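Putative aldehyde dehydrogenase AldY (Bacillus subtilis, PDB 4DNG) probably oxidises aldehydes to carboxylates with NAD+ as the electron acceptor, and may help protect cells against stress from ethanol and related compounds. Local coordinates at residues Asn137-Leu142 with Thr469-Ile474. Numbering follows the deposited sequence.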
# COMPACT_ATOMS: atom_id res chain seq x y z
N ASN A 137 -6.73 -12.12 22.10
CA ASN A 137 -6.21 -11.37 20.95
C ASN A 137 -6.57 -9.89 21.05
O ASN A 137 -7.74 -9.52 21.03
CB ASN A 137 -6.76 -11.95 19.64
CG ASN A 137 -6.32 -13.38 19.40
OD1 ASN A 137 -5.14 -13.71 19.54
ND2 ASN A 137 -7.26 -14.24 19.04
N LYS A 138 -5.54 -9.05 21.17
CA LYS A 138 -5.70 -7.61 21.32
C LYS A 138 -5.02 -6.86 20.19
O LYS A 138 -3.88 -7.14 19.82
CB LYS A 138 -5.13 -7.14 22.65
CG LYS A 138 -6.04 -7.38 23.83
CD LYS A 138 -5.55 -6.63 25.04
CE LYS A 138 -4.43 -7.39 25.72
NZ LYS A 138 -4.16 -6.75 27.05
N ILE A 139 -5.74 -5.88 19.65
CA ILE A 139 -5.24 -5.06 18.58
C ILE A 139 -5.08 -3.63 19.10
O ILE A 139 -5.99 -3.08 19.72
CB ILE A 139 -6.14 -5.13 17.34
CG1 ILE A 139 -6.13 -6.55 16.79
CG2 ILE A 139 -5.69 -4.13 16.29
CD1 ILE A 139 -7.34 -6.91 15.95
N TYR A 140 -3.90 -3.07 18.86
CA TYR A 140 -3.59 -1.72 19.26
C TYR A 140 -3.33 -0.86 18.05
O TYR A 140 -2.85 -1.35 17.01
CB TYR A 140 -2.36 -1.69 20.14
CG TYR A 140 -2.49 -2.47 21.41
CD1 TYR A 140 -2.43 -3.86 21.40
CD2 TYR A 140 -2.65 -1.81 22.63
CE1 TYR A 140 -2.55 -4.58 22.57
CE2 TYR A 140 -2.76 -2.53 23.81
CZ TYR A 140 -2.71 -3.91 23.77
OH TYR A 140 -2.83 -4.65 24.92
N ARG A 141 -3.64 0.41 18.21
CA ARG A 141 -3.49 1.42 17.19
C ARG A 141 -2.31 2.26 17.63
O ARG A 141 -2.40 3.01 18.61
CB ARG A 141 -4.74 2.28 17.11
CG ARG A 141 -4.57 3.56 16.30
CD ARG A 141 -4.89 3.34 14.84
NE ARG A 141 -6.30 3.09 14.61
CZ ARG A 141 -6.76 2.20 13.75
NH1 ARG A 141 -5.92 1.46 13.04
NH2 ARG A 141 -8.06 2.03 13.59
N LEU A 142 -1.21 2.12 16.91
CA LEU A 142 0.03 2.78 17.25
C LEU A 142 0.45 3.70 16.11
O LEU A 142 -0.01 3.54 14.98
CB LEU A 142 1.11 1.71 17.52
CG LEU A 142 1.51 1.26 18.94
CD1 LEU A 142 0.33 0.94 19.85
CD2 LEU A 142 2.44 0.06 18.86
N THR A 469 -1.25 5.21 10.79
CA THR A 469 -1.03 4.37 11.96
C THR A 469 -0.76 2.95 11.56
O THR A 469 -1.11 2.54 10.45
CB THR A 469 -2.22 4.36 12.94
OG1 THR A 469 -3.37 3.77 12.32
CG2 THR A 469 -2.52 5.79 13.41
N VAL A 470 -0.13 2.21 12.47
CA VAL A 470 0.01 0.77 12.29
C VAL A 470 -0.91 -0.04 13.22
O VAL A 470 -1.28 0.38 14.33
CB VAL A 470 1.48 0.34 12.40
CG1 VAL A 470 1.93 0.27 13.85
CG2 VAL A 470 1.69 -0.99 11.68
N THR A 471 -1.33 -1.19 12.74
CA THR A 471 -2.15 -2.09 13.53
C THR A 471 -1.21 -3.08 14.21
O THR A 471 -0.49 -3.82 13.53
CB THR A 471 -3.19 -2.78 12.64
OG1 THR A 471 -4.35 -1.95 12.56
CG2 THR A 471 -3.60 -4.15 13.18
N LYS A 472 -1.19 -3.06 15.54
CA LYS A 472 -0.36 -4.01 16.27
C LYS A 472 -1.22 -5.08 16.96
O LYS A 472 -2.16 -4.76 17.70
CB LYS A 472 0.58 -3.30 17.26
CG LYS A 472 1.37 -4.22 18.20
CD LYS A 472 2.53 -4.93 17.53
CE LYS A 472 3.08 -6.07 18.38
NZ LYS A 472 4.54 -6.33 18.16
N TRP A 473 -0.86 -6.34 16.73
CA TRP A 473 -1.61 -7.47 17.25
C TRP A 473 -0.79 -8.24 18.26
O TRP A 473 0.37 -8.57 18.02
CB TRP A 473 -2.10 -8.34 16.10
CG TRP A 473 -2.73 -9.66 16.50
CD1 TRP A 473 -3.92 -9.86 17.21
CD2 TRP A 473 -2.22 -11.01 16.23
NE1 TRP A 473 -4.16 -11.20 17.40
CE2 TRP A 473 -3.18 -11.95 16.84
CE3 TRP A 473 -1.10 -11.53 15.58
CZ2 TRP A 473 -3.01 -13.33 16.77
CZ3 TRP A 473 -0.93 -12.92 15.52
CH2 TRP A 473 -1.87 -13.79 16.10
N ILE A 474 -1.38 -8.50 19.42
CA ILE A 474 -0.71 -9.24 20.48
C ILE A 474 -1.60 -10.36 20.99
O ILE A 474 -2.76 -10.11 21.35
CB ILE A 474 -0.29 -8.31 21.64
CG1 ILE A 474 0.58 -7.15 21.10
CG2 ILE A 474 0.41 -9.09 22.75
CD1 ILE A 474 0.76 -6.01 22.06
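Tyr140 pairs with Lys472 at the middle of two antiparallel strands, Tyr140 N reaching Lys472 O at 2.7 Å and Lys472 N returning to Tyr140 O. Lys138 with Ile474 and Leu142 with Val470 form the same kind of two-bond pair, six backbone hydrogen bonds in all. With CG anti to its carbonyl carbon (chi1 -61°), the Tyr140 ring stands on the face shared with Lys472 and Ile474, its CD1/CE1 side toward the partner strand. Its CB and CD1 border Lys472 O, which meets the ring at its edge, 3.8 Å from CD1. Farther out, CE1 touches Ile474 CD1 at 3.6 Å, the isoleucine crossing the tyrosine at about a right angle, and the tip, OH, hydrogen-bonds Glu422 of the second subunit. On the reverse face, Ile139 CG1 rests 4.0 Å from Trp473 CD1, while Asn137 lies alongside the indole, its CB at the ring edge near NE1 and its amide turned 43° from the ring plane, with ND2 hydrogen-bonded to Ser130. Arg141 bends at chi2 and chi3 to cross Thr469, bringing CD to 3.4 Å from Thr469 CB and NH1 to 3.8 Å from Thr471 OG1. Cutting Arg141 back to an alanine is likely to uncover the Thr469 side chain and leave Glu466 without its weak, long ion pair to NH2. Trp473 and Ile474 also pair in parallel with a strand of the second subunit, continuing the sheet across the interface, as in the projecting beta-sheet oligomerisation domain of aldehyde dehydrogenases.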